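Local coordinates for adenine Deaminase (Enterococcus faecalis, PDB 2ICS), which belongs to the binuclear-zinc amidohydrolases and deacetylates acetyl-(R)-mandelate in vitro, though with very low efficiency, at residues A[288-292]-A[341-345]; A[5-9]-A[21-26]; A[90-96]-A[116-122]; A[196-200]-A[230-234]. One frame throughout, in Å; residues are numbered along the deposited sequence.

Contact 1: residues A[288-292]-A[341-345]; sequences TTMEK and KTLTD
Leu343 projects from its strand against the side of the helix at Glu291 and Lys292, and its two methyl branches divide the work. CD1 lies 3.6 Å from Glu291 O and also meets the aliphatic start of Lys292, where CG is 3.9 Å away. CD2 turns to the methyl of Thr288, with 4.0 Å between Leu343 CD2 and Thr288 CG2. Beyond CG the chain of Lys292 is fully extended, passing the leucine and delivering its ammonium group to the strand end. There Lys292 NZ donates to Thr344 O at 2.9 Å, tilted 32° from the carbonyl plane, and it makes a further hydrogen bond to Pro282 O, so the buried amine is tied to two backbone carbonyls. Helix 286-296, whose segment 288-292 crosses the strand segment 341-344 at about 90°, is joined through Leu343 and two lysine ammonium groups to the mixed sheet whose strand 51-61 carries the zinc ligand His60. On the other flank of Leu343, the straight chain of Lys341 crosses Glu291 nearly perpendicularly and forms a salt bridge, with NZ 2.6 Å from Glu291 OE1 on its syn lone pair. Lys341 NZ also makes a weak bond, 3.4 Å, to Thr288 OG1, a hydroxyl whose stronger partner is Asp285. The second carboxylate oxygen, Glu291 OE2, accepts from Ile357 N on strand 350-364 of the same sheet, which fixes the rotation of the group.

Contact 2: residues A[5-9]-A[21-26]; sequences YDLLI and EIAIKE
With CG of Tyr5 turned opposite its carbonyl carbon (chi1 -63°), the phenol ring folds back over the neighbouring strand and lies flat on Ala23, whose CB sits 3.5 Å from the ring centroid, a CH-pi contact almost exactly over the centre. Leu7 differs, its CG opposite the backbone N (chi1 -175°), and runs alongside Ile24 in the same direction, with Leu7 CD2 3.9 Å from Ile24 CD1. Between these two faces runs the backbone of an antiparallel hairpin. Asp6 and Leu7 sit across from the single Ile24 in a classic beta bulge: Ile24 O accepts from Asp6 N at 2.7 Å, in the carbonyl plane, and from Leu7 N at 2.9 Å, tilted from it. Regular pairing then resumes, with Ile24 N to Leu7 O at 2.6 Å and Ile9 N to Ile22 O at 2.9 Å. On the tyrosine side, Leu8 CD1 touches Ala23 CB at 3.8 Å. Leu7, Ile9, Ile22 and Ile24 share the opposite face, which packs on Leu331 and Ile363 of the seven-stranded sheet. The doubly gripped carbonyl of Ile24 pins the bulge, while the apolar face is consistent with hydrophobic packing of the hairpin on the larger sheet.

Contact 3: residues A[90-96]-A[116-122]; sequences GTTGAEN and NISKWGI
Asn116 meets the loop 90-96 with both its backbone and its amide. Its CG lies opposite the backbone N (chi1 -157°), which lets ND2 donate to Gly90 O at 2.8 Å, with the acceptor close to the amide plane, while Asn116 N bonds to Thr92 O at 3.0 Å. The amide oxygen, OD1, closes an Asx turn by accepting from Ser118 N, and Asn116 O takes a hydrogen bond from a water that itself accepts from Ala94 N. Ser118 opens a type I turn ending at Gly121, and its carbonyl rests on Gly93 CA. Lys119 O receives Glu95 N at 2.9 Å, and the aliphatic parts of the two side chains run side by side. Trp120 spreads one face under Glu95, whose CB stands 3.6 Å from the centroid of the six-membered ring. Its carbonyl is approached from above its plane by Asn96 ND2 at 3.3 Å, the same amide whose OD1 holds Gly93 N. Gly121 CA packs on Thr91 O, which also accepts from Ile122 N at 3.1 Å. Finally, Ile122 CD1 reaches Thr91 CG2 at 3.6 Å. The Thr91 hydroxyl bonds to Asp88 and to the zinc ligand His62, and Ile122 comes near Arg156, a probable transition-state stabilizer. These are neighbouring loops following parallel strands 83-89 and 110-114, as at the active-site mouth of a TIM barrel.

Contact 4: residues A[196-200]-A[230-234]; sequences LDEIL and DFAWQ
Phe231 spans the gap to Asp197, its CB directed at the other helix and its ring carried there by a chi1 of 61°. From CB the chain passes to CG, 3.9 Å from Asp197 CB. That methylene stands over the centre of the ring, 3.6 Å from the centroid of Phe231, and for that reason is nearly equidistant from the ring atoms, CD2 and CE2 included. CD1 takes Leu200 CD1 at the ring edge, 3.4 Å away. One atom further, CE1 touches Asp197 N at 3.4 Å and, in the ring plane, Leu196 CG at 3.7 Å. The tip, CZ, ends 3.8 Å from Asp197 CB. The same Leu200 CD1 also touches Ala232, 3.7 Å from its CA. No hydrogen bond joins the two segments; the phenylalanine is held by an aspartate methylene on its face and two leucines at its edge. Leu196 reaches on to Ile189 of strand 186-189, and both Leu196 and Ala232 touch Ile220. The axes of segments 196-200 and 230-234 run nearly parallel, 16° apart and 9.7 Å at closest, consistent with helices packed round the strands of a TIM barrel.

Along the chain the contacts come in series: contact 2, contact 3, contact 4, then contact 1. Contact 2 lies in the small four-stranded sheet near the N-terminus, at the far end of the molecule from contact 4, with centres about 46 Å apart on opposite sides of the chain's centre. Contacts 3 and 4 belong to the metal-binding barrel and are nearer neighbours, about 12 Å between nearest atoms: one joins loops beside a zinc ligand, the other two helices. Strand 331-344 of contact 1 links the regions, since it belongs to the seven-stranded sheet that also includes strands 83-89 and 110-114, which lead into contact 3, and Leu331, at the other end of that strand, touches the hairpin of contact 2. No two contacts touch.

Contact 1: residues A[288-292]-A[341-345]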
loop_
_atom_site.group_PDB
_atom_site.type_symbol
_atom_site.label_atom_id
_atom_site.label_comp_id
_atom_site.label_asym_id
_atom_site.label_seq_id
_atom_site.Cartn_x
_atom_site.Cartn_y
_atom_site.Cartn_z
ATOM N N THR A 288 5.821 10.713 3.663
ATOM C CA THR A 288 5.334 11.942 3.048
ATOM C C THR A 288 3.854 11.832 2.678
ATOM O O THR A 288 3.108 12.807 2.748
ATOM C CB THR A 288 6.152 12.276 1.781
ATOM O OG1 THR A 288 7.520 12.476 2.144
ATOM C CG2 THR A 288 5.634 13.540 1.110
ATOM N N THR A 289 3.436 10.637 2.280
ATOM C CA THR A 289 2.049 10.414 1.914
ATOM C C THR A 289 1.223 10.438 3.200
ATOM O O THR A 289 0.112 10.958 3.226
ATOM C CB THR A 289 1.881 9.057 1.204
ATOM O OG1 THR A 289 2.813 8.976 0.119
ATOM C CG2 THR A 289 0.472 8.915 0.647
HETATM N N MSE A 290 1.784 9.880 4.267
HETATM C CA MSE A 290 1.116 9.854 5.561
HETATM C C MSE A 290 0.935 11.283 6.100
HETATM O O MSE A 290 -0.097 11.606 6.689
HETATM C CB MSE A 290 1.935 9.013 6.545
HETATM C CG MSE A 290 2.022 7.534 6.154
HETATM SE SE MSE A 290 3.421 6.574 7.100
HETATM C CE MSE A 290 2.651 6.595 8.869
ATOM N N GLU A 291 1.941 12.131 5.887
ATOM C CA GLU A 291 1.880 13.514 6.340
ATOM C C GLU A 291 0.822 14.280 5.549
ATOM O O GLU A 291 0.286 15.281 6.025
ATOM C CB GLU A 291 3.245 14.193 6.176
ATOM C CG GLU A 291 4.370 13.488 6.918
ATOM C CD GLU A 291 5.735 14.001 6.525
ATOM O OE1 GLU A 291 5.881 14.466 5.376
ATOM O OE2 GLU A 291 6.665 13.927 7.358
ATOM N N LYS A 292 0.522 13.815 4.339
ATOM C CA LYS A 292 -0.494 14.479 3.526
ATOM C C LYS A 292 -1.888 14.213 4.090
ATOM O O LYS A 292 -2.731 15.104 4.131
ATOM C CB LYS A 292 -0.404 14.023 2.070
ATOM C CG LYS A 292 0.841 14.549 1.358
ATOM C CD LYS A 292 0.927 14.090 -0.095
ATOM C CE LYS A 292 2.210 14.608 -0.738
ATOM N NZ LYS A 292 2.471 14.020 -2.077
ATOM N N LYS A 341 6.440 21.970 6.539
ATOM C CA LYS A 341 6.938 21.312 5.339
ATOM C C LYS A 341 5.900 21.496 4.241
ATOM O O LYS A 341 4.698 21.390 4.496
ATOM C CB LYS A 341 7.136 19.823 5.625
ATOM C CG LYS A 341 7.616 18.977 4.461
ATOM C CD LYS A 341 7.626 17.510 4.879
ATOM C CE LYS A 341 8.149 16.596 3.787
ATOM N NZ LYS A 341 8.113 15.163 4.216
ATOM N N THR A 342 6.357 21.786 3.027
ATOM C CA THR A 342 5.445 21.969 1.908
ATOM C C THR A 342 5.125 20.618 1.288
ATOM O O THR A 342 6.016 19.794 1.075
ATOM C CB THR A 342 6.048 22.882 0.826
ATOM O OG1 THR A 342 6.236 24.196 1.363
ATOM C CG2 THR A 342 5.114 22.969 -0.375
ATOM N N LEU A 343 3.847 20.391 1.008
ATOM C CA LEU A 343 3.409 19.134 0.421
ATOM C C LEU A 343 2.630 19.431 -0.841
ATOM O O LEU A 343 1.757 20.292 -0.849
ATOM C CB LEU A 343 2.525 18.364 1.410
ATOM C CG LEU A 343 3.141 18.016 2.769
ATOM C CD1 LEU A 343 2.068 17.429 3.674
ATOM C CD2 LEU A 343 4.278 17.036 2.594
ATOM N N THR A 344 2.951 18.710 -1.907
ATOM C CA THR A 344 2.291 18.900 -3.196
ATOM C C THR A 344 1.614 17.607 -3.631
ATOM O O THR A 344 2.206 16.534 -3.534
ATOM C CB THR A 344 3.318 19.290 -4.277
ATOM O OG1 THR A 344 4.162 20.331 -3.774
ATOM C CG2 THR A 344 2.614 19.773 -5.532
ATOM N N ASP A 345 0.382 17.698 -4.117
ATOM C CA ASP A 345 -0.298 16.491 -4.560
ATOM C C ASP A 345 -0.035 16.236 -6.038
ATOM O O ASP A 345 0.829 16.874 -6.638
ATOM C CB ASP A 345 -1.805 16.567 -4.288
ATOM C CG ASP A 345 -2.489 17.691 -5.042
ATOM O OD1 ASP A 345 -1.897 18.236 -5.997
ATOM O OD2 ASP A 345 -3.639 18.013 -4.680
#

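Contact 2: residues A[5-9]-A[21-26]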
loop_
_atom_site.group_PDB
_atom_site.type_symbol
_atom_site.label_atom_id
_atom_site.label_comp_id
_atom_site.label_asym_id
_atom_site.label_seq_id
_atom_site.Cartn_x
_atom_site.Cartn_y
_atom_site.Cartn_z
ATOM N N TYR A 5 15.567 -14.397 24.770
ATOM C CA TYR A 5 14.972 -13.885 23.544
ATOM C C TYR A 5 16.159 -13.568 22.650
ATOM O O TYR A 5 17.304 -13.599 23.107
ATOM C CB TYR A 5 14.195 -12.588 23.799
ATOM C CG TYR A 5 13.010 -12.706 24.731
ATOM C CD1 TYR A 5 11.941 -13.553 24.436
ATOM C CD2 TYR A 5 12.941 -11.939 25.895
ATOM C CE1 TYR A 5 10.829 -13.632 25.279
ATOM C CE2 TYR A 5 11.838 -12.008 26.743
ATOM C CZ TYR A 5 10.786 -12.855 26.431
ATOM O OH TYR A 5 9.693 -12.923 27.272
ATOM N N ASP A 6 15.896 -13.268 21.385
ATOM C CA ASP A 6 16.967 -12.914 20.465
ATOM C C ASP A 6 17.110 -11.398 20.472
ATOM O O ASP A 6 18.218 -10.867 20.494
ATOM C CB ASP A 6 16.652 -13.396 19.044
ATOM C CG ASP A 6 16.564 -14.909 18.945
ATOM O OD1 ASP A 6 17.516 -15.592 19.378
ATOM O OD2 ASP A 6 15.546 -15.417 18.430
ATOM N N LEU A 7 15.977 -10.705 20.464
ATOM C CA LEU A 7 15.986 -9.252 20.457
ATOM C C LEU A 7 14.950 -8.684 21.406
ATOM O O LEU A 7 13.853 -9.222 21.550
ATOM C CB LEU A 7 15.722 -8.728 19.046
ATOM C CG LEU A 7 15.816 -7.206 18.878
ATOM C CD1 LEU A 7 17.227 -6.745 19.209
ATOM C CD2 LEU A 7 15.456 -6.819 17.447
ATOM N N LEU A 8 15.307 -7.582 22.050
ATOM C CA LEU A 8 14.418 -6.933 22.992
ATOM C C LEU A 8 14.483 -5.431 22.755
ATOM O O LEU A 8 15.566 -4.854 22.684
ATOM C CB LEU A 8 14.847 -7.277 24.418
ATOM C CG LEU A 8 13.899 -6.907 25.555
ATOM C CD1 LEU A 8 12.528 -7.531 25.313
ATOM C CD2 LEU A 8 14.498 -7.396 26.876
ATOM N N ILE A 9 13.318 -4.805 22.625
ATOM C CA ILE A 9 13.233 -3.371 22.377
ATOM C C ILE A 9 12.541 -2.711 23.564
ATOM O O ILE A 9 11.390 -3.022 23.876
ATOM C CB ILE A 9 12.449 -3.112 21.078
ATOM C CG1 ILE A 9 13.104 -3.893 19.933
ATOM C CG2 ILE A 9 12.433 -1.637 20.752
ATOM C CD1 ILE A 9 12.209 -4.087 18.737
ATOM N N GLU A 21 7.188 -2.498 25.004
ATOM C CA GLU A 21 8.474 -3.171 24.880
ATOM C C GLU A 21 8.154 -4.447 24.115
ATOM O O GLU A 21 7.137 -5.087 24.374
ATOM C CB GLU A 21 9.063 -3.512 26.255
ATOM C CG GLU A 21 9.146 -2.321 27.207
ATOM C CD GLU A 21 10.216 -2.486 28.281
ATOM O OE1 GLU A 21 10.415 -3.624 28.765
ATOM O OE2 GLU A 21 10.847 -1.469 28.649
ATOM N N ILE A 22 9.009 -4.808 23.166
ATOM C CA ILE A 22 8.777 -6.000 22.361
ATOM C C ILE A 22 9.918 -7.007 22.472
ATOM O O ILE A 22 11.088 -6.644 22.402
ATOM C CB ILE A 22 8.575 -5.632 20.859
ATOM C CG1 ILE A 22 7.375 -4.695 20.693
ATOM C CG2 ILE A 22 8.344 -6.887 20.035
ATOM C CD1 ILE A 22 7.639 -3.261 21.084
ATOM N N ALA A 23 9.561 -8.275 22.645
ATOM C CA ALA A 23 10.539 -9.353 22.753
ATOM C C ALA A 23 10.466 -10.184 21.478
ATOM O O ALA A 23 9.389 -10.607 21.070
ATOM C CB ALA A 23 10.230 -10.218 23.973
ATOM N N ILE A 24 11.616 -10.422 20.855
ATOM C CA ILE A 24 11.668 -11.174 19.607
ATOM C C ILE A 24 12.560 -12.415 19.648
ATOM O O ILE A 24 13.653 -12.394 20.218
ATOM C CB ILE A 24 12.173 -10.266 18.462
ATOM C CG1 ILE A 24 11.197 -9.106 18.253
ATOM C CG2 ILE A 24 12.358 -11.074 17.188
ATOM C CD1 ILE A 24 11.709 -8.031 17.310
ATOM N N LYS A 25 12.088 -13.492 19.027
ATOM C CA LYS A 25 12.854 -14.730 18.951
ATOM C C LYS A 25 12.408 -15.536 17.734
ATOM O O LYS A 25 11.216 -15.762 17.530
ATOM C CB LYS A 25 12.685 -15.567 20.224
ATOM C CG LYS A 25 11.336 -16.241 20.366
ATOM C CD LYS A 25 11.327 -17.185 21.559
ATOM C CE LYS A 25 10.019 -17.960 21.649
ATOM N NZ LYS A 25 10.035 -18.944 22.769
ATOM N N GLU A 26 13.375 -15.953 16.924
ATOM C CA GLU A 26 13.098 -16.734 15.722
ATOM C C GLU A 26 12.263 -15.961 14.706
ATOM O O GLU A 26 11.241 -16.451 14.230
ATOM C CB GLU A 26 12.378 -18.036 16.093
ATOM C CG GLU A 26 13.208 -18.969 16.953
ATOM C CD GLU A 26 14.585 -19.217 16.364
ATOM O OE1 GLU A 26 14.663 -19.676 15.202
ATOM O OE2 GLU A 26 15.589 -18.950 17.062
#

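Contact 3: residues A[90-96]-A[116-122]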
loop_
_atom_site.group_PDB
_atom_site.type_symbol
_atom_site.label_atom_id
_atom_site.label_comp_id
_atom_site.label_asym_id
_atom_site.label_seq_id
_atom_site.Cartn_x
_atom_site.Cartn_y
_atom_site.Cartn_z
ATOM N N GLY A 90 0.958 -5.279 -9.664
ATOM C CA GLY A 90 0.814 -5.801 -11.012
ATOM C C GLY A 90 1.789 -5.348 -12.081
ATOM O O GLY A 90 1.435 -5.288 -13.261
ATOM N N THR A 91 3.012 -5.026 -11.691
ATOM C CA THR A 91 4.000 -4.611 -12.678
ATOM C C THR A 91 4.214 -5.766 -13.652
ATOM O O THR A 91 4.431 -5.558 -14.845
ATOM C CB THR A 91 5.358 -4.293 -12.026
ATOM O OG1 THR A 91 5.203 -3.219 -11.091
ATOM C CG2 THR A 91 6.376 -3.896 -13.090
ATOM N N THR A 92 4.145 -6.986 -13.127
ATOM C CA THR A 92 4.361 -8.181 -13.934
ATOM C C THR A 92 3.133 -9.052 -14.078
ATOM O O THR A 92 2.233 -9.035 -13.240
ATOM C CB THR A 92 5.465 -9.086 -13.336
ATOM O OG1 THR A 92 5.017 -9.625 -12.084
ATOM C CG2 THR A 92 6.739 -8.299 -13.113
ATOM N N GLY A 93 3.122 -9.820 -15.162
ATOM C CA GLY A 93 2.041 -10.749 -15.425
ATOM C C GLY A 93 2.628 -12.137 -15.246
ATOM O O GLY A 93 3.794 -12.266 -14.874
ATOM N N ALA A 94 1.840 -13.170 -15.514
ATOM C CA ALA A 94 2.306 -14.547 -15.364
ATOM C C ALA A 94 3.591 -14.845 -16.137
ATOM O O ALA A 94 4.390 -15.677 -15.717
ATOM C CB ALA A 94 1.209 -15.511 -15.803
ATOM N N GLU A 95 3.798 -14.162 -17.257
ATOM C CA GLU A 95 4.973 -14.401 -18.088
ATOM C C GLU A 95 6.294 -13.827 -17.581
ATOM O O GLU A 95 7.362 -14.230 -18.047
ATOM C CB GLU A 95 4.709 -13.891 -19.507
ATOM C CG GLU A 95 3.600 -14.641 -20.244
ATOM C CD GLU A 95 4.015 -16.043 -20.676
ATOM O OE1 GLU A 95 4.958 -16.164 -21.491
ATOM O OE2 GLU A 95 3.399 -17.024 -20.203
ATOM N N ASN A 96 6.243 -12.889 -16.639
ATOM C CA ASN A 96 7.480 -12.310 -16.127
ATOM C C ASN A 96 7.573 -12.201 -14.607
ATOM O O ASN A 96 8.570 -11.721 -14.076
ATOM C CB ASN A 96 7.728 -10.941 -16.773
ATOM C CG ASN A 96 6.482 -10.054 -16.800
ATOM O OD1 ASN A 96 5.378 -10.481 -16.447
ATOM N ND2 ASN A 96 6.660 -8.812 -17.235
ATOM N N ASN A 116 -0.659 -9.129 -12.644
ATOM C CA ASN A 116 -1.494 -8.391 -13.586
ATOM C C ASN A 116 -2.281 -9.430 -14.364
ATOM O O ASN A 116 -1.730 -10.463 -14.728
ATOM C CB ASN A 116 -0.609 -7.599 -14.549
ATOM C CG ASN A 116 -1.322 -6.413 -15.166
ATOM O OD1 ASN A 116 -2.391 -6.545 -15.768
ATOM N ND2 ASN A 116 -0.720 -5.236 -15.026
ATOM N N ILE A 117 -3.557 -9.175 -14.627
ATOM C CA ILE A 117 -4.345 -10.144 -15.381
ATOM C C ILE A 117 -3.834 -10.269 -16.814
ATOM O O ILE A 117 -4.175 -11.218 -17.517
ATOM C CB ILE A 117 -5.839 -9.777 -15.393
ATOM C CG1 ILE A 117 -6.037 -8.376 -15.973
ATOM C CG2 ILE A 117 -6.392 -9.873 -13.983
ATOM C CD1 ILE A 117 -7.489 -8.005 -16.168
ATOM N N SER A 118 -3.019 -9.307 -17.243
ATOM C CA SER A 118 -2.422 -9.334 -18.581
ATOM C C SER A 118 -1.045 -9.996 -18.422
ATOM O O SER A 118 -0.175 -9.466 -17.728
ATOM C CB SER A 118 -2.267 -7.914 -19.123
ATOM O OG SER A 118 -1.885 -7.935 -20.485
ATOM N N LYS A 119 -0.853 -11.143 -19.068
ATOM C CA LYS A 119 0.388 -11.915 -18.949
ATOM C C LYS A 119 1.745 -11.207 -18.960
ATOM O O LYS A 119 2.695 -11.705 -18.354
ATOM C CB LYS A 119 0.410 -13.057 -19.973
ATOM C CG LYS A 119 0.433 -12.661 -21.446
ATOM C CD LYS A 119 0.730 -13.906 -22.295
ATOM C CE LYS A 119 0.673 -13.643 -23.797
ATOM N NZ LYS A 119 -0.726 -13.599 -24.320
ATOM N N TRP A 120 1.865 -10.066 -19.632
ATOM C CA TRP A 120 3.153 -9.377 -19.641
ATOM C C TRP A 120 3.198 -8.172 -18.709
ATOM O O TRP A 120 4.145 -7.390 -18.734
ATOM C CB TRP A 120 3.535 -8.946 -21.062
ATOM C CG TRP A 120 3.848 -10.108 -21.956
ATOM C CD1 TRP A 120 3.038 -10.651 -22.911
ATOM C CD2 TRP A 120 5.033 -10.909 -21.931
ATOM N NE1 TRP A 120 3.645 -11.745 -23.481
ATOM C CE2 TRP A 120 4.871 -11.925 -22.897
ATOM C CE3 TRP A 120 6.219 -10.868 -21.182
ATOM C CZ2 TRP A 120 5.851 -12.896 -23.136
ATOM C CZ3 TRP A 120 7.195 -11.834 -21.420
ATOM C CH2 TRP A 120 7.003 -12.836 -22.391
ATOM N N GLY A 121 2.179 -8.031 -17.871
ATOM C CA GLY A 121 2.156 -6.909 -16.956
ATOM C C GLY A 121 2.019 -5.578 -17.673
ATOM O O GLY A 121 1.328 -5.467 -18.685
ATOM N N ILE A 122 2.695 -4.565 -17.152
ATOM C CA ILE A 122 2.631 -3.224 -17.722
ATOM C C ILE A 122 3.738 -2.919 -18.729
ATOM O O ILE A 122 4.174 -1.777 -18.825
ATOM C CB ILE A 122 2.711 -2.172 -16.608
ATOM C CG1 ILE A 122 4.043 -2.341 -15.875
ATOM C CG2 ILE A 122 1.533 -2.324 -15.647
ATOM C CD1 ILE A 122 4.184 -1.517 -14.639
HETATM O O HOH W 1 -0.753 -12.592 -16.132
#

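Contact 4: residues A[196-200]-A[230-234]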
loop_
_atom_site.group_PDB
_atom_site.type_symbol
_atom_site.label_atom_id
_atom_site.label_comp_id
_atom_site.label_asym_id
_atom_site.label_seq_id
_atom_site.Cartn_x
_atom_site.Cartn_y
_atom_site.Cartn_z
ATOM N N LEU A 196 -16.742 5.488 -13.816
ATOM C CA LEU A 196 -16.588 5.009 -12.448
ATOM C C LEU A 196 -17.753 4.169 -11.940
ATOM O O LEU A 196 -17.543 3.112 -11.346
ATOM C CB LEU A 196 -16.351 6.187 -11.498
ATOM C CG LEU A 196 -15.977 5.804 -10.059
ATOM C CD1 LEU A 196 -14.731 4.924 -10.048
ATOM C CD2 LEU A 196 -15.739 7.064 -9.244
ATOM N N ASP A 197 -18.976 4.637 -12.172
ATOM C CA ASP A 197 -20.159 3.922 -11.711
ATOM C C ASP A 197 -20.232 2.496 -12.241
ATOM O O ASP A 197 -20.679 1.585 -11.547
ATOM C CB ASP A 197 -21.424 4.699 -12.096
ATOM C CG ASP A 197 -21.485 5.030 -13.575
ATOM O OD1 ASP A 197 -20.511 5.605 -14.103
ATOM O OD2 ASP A 197 -22.512 4.728 -14.212
ATOM N N GLU A 198 -19.781 2.305 -13.472
ATOM C CA GLU A 198 -19.794 0.988 -14.094
ATOM C C GLU A 198 -18.751 0.101 -13.412
ATOM O O GLU A 198 -18.946 -1.096 -13.251
ATOM C CB GLU A 198 -19.488 1.132 -15.589
ATOM C CG GLU A 198 -19.792 -0.094 -16.431
ATOM C CD GLU A 198 -19.565 0.149 -17.920
ATOM O OE1 GLU A 198 -19.850 -0.769 -18.718
ATOM O OE2 GLU A 198 -19.101 1.253 -18.289
ATOM N N ILE A 199 -17.639 0.708 -13.014
ATOM C CA ILE A 199 -16.560 -0.005 -12.339
ATOM C C ILE A 199 -16.957 -0.382 -10.916
ATOM O O ILE A 199 -16.807 -1.534 -10.498
ATOM C CB ILE A 199 -15.288 0.866 -12.271
ATOM C CG1 ILE A 199 -14.750 1.105 -13.681
ATOM C CG2 ILE A 199 -14.237 0.199 -11.403
ATOM C CD1 ILE A 199 -13.550 2.026 -13.730
ATOM N N LEU A 200 -17.458 0.601 -10.177
ATOM C CA LEU A 200 -17.867 0.395 -8.795
ATOM C C LEU A 200 -18.998 -0.613 -8.688
ATOM O O LEU A 200 -19.084 -1.358 -7.711
ATOM C CB LEU A 200 -18.291 1.728 -8.168
ATOM C CG LEU A 200 -17.177 2.760 -7.939
ATOM C CD1 LEU A 200 -17.774 4.066 -7.452
ATOM C CD2 LEU A 200 -16.190 2.241 -6.914
ATOM N N ASP A 230 -22.909 9.925 -5.361
ATOM C CA ASP A 230 -23.675 8.956 -4.575
ATOM C C ASP A 230 -23.258 7.502 -4.737
ATOM O O ASP A 230 -23.189 6.762 -3.757
ATOM C CB ASP A 230 -25.170 9.063 -4.896
ATOM C CG ASP A 230 -25.743 10.422 -4.560
ATOM O OD1 ASP A 230 -25.430 10.953 -3.471
ATOM O OD2 ASP A 230 -26.520 10.956 -5.381
ATOM N N PHE A 231 -23.002 7.084 -5.972
ATOM C CA PHE A 231 -22.618 5.706 -6.218
ATOM C C PHE A 231 -21.252 5.394 -5.623
ATOM O O PHE A 231 -20.941 4.234 -5.349
ATOM C CB PHE A 231 -22.667 5.389 -7.724
ATOM C CG PHE A 231 -21.741 6.223 -8.564
ATOM C CD1 PHE A 231 -20.388 5.906 -8.662
ATOM C CD2 PHE A 231 -22.228 7.307 -9.288
ATOM C CE1 PHE A 231 -19.538 6.651 -9.467
ATOM C CE2 PHE A 231 -21.387 8.063 -10.099
ATOM C CZ PHE A 231 -20.037 7.733 -10.190
ATOM N N ALA A 232 -20.440 6.427 -5.412
ATOM C CA ALA A 232 -19.124 6.238 -4.805
ATOM C C ALA A 232 -19.364 5.924 -3.324
ATOM O O ALA A 232 -18.714 5.058 -2.746
ATOM C CB ALA A 232 -18.280 7.501 -4.956
ATOM N N TRP A 233 -20.311 6.634 -2.717
ATOM C CA TRP A 233 -20.657 6.399 -1.320
ATOM C C TRP A 233 -21.239 4.997 -1.184
ATOM O O TRP A 233 -20.982 4.293 -0.207
ATOM C CB TRP A 233 -21.688 7.420 -0.838
ATOM C CG TRP A 233 -21.095 8.521 -0.029
ATOM C CD1 TRP A 233 -20.900 9.815 -0.416
ATOM C CD2 TRP A 233 -20.575 8.412 1.299
ATOM N NE1 TRP A 233 -20.286 10.523 0.594
ATOM C CE2 TRP A 233 -20.075 9.683 1.658
ATOM C CE3 TRP A 233 -20.482 7.361 2.222
ATOM C CZ2 TRP A 233 -19.485 9.933 2.905
ATOM C CZ3 TRP A 233 -19.893 7.611 3.465
ATOM C CH2 TRP A 233 -19.403 8.886 3.791
ATOM N N GLN A 234 -22.026 4.596 -2.173
ATOM C CA GLN A 234 -22.642 3.280 -2.162
ATOM C C GLN A 234 -21.587 2.182 -2.146
ATOM O O GLN A 234 -21.656 1.262 -1.337
ATOM C CB GLN A 234 -23.557 3.126 -3.379
ATOM C CG GLN A 234 -24.847 3.925 -3.261
ATOM C CD GLN A 234 -25.575 4.070 -4.585
ATOM O OE1 GLN A 234 -25.626 3.134 -5.383
ATOM N NE2 GLN A 234 -26.154 5.243 -4.817
#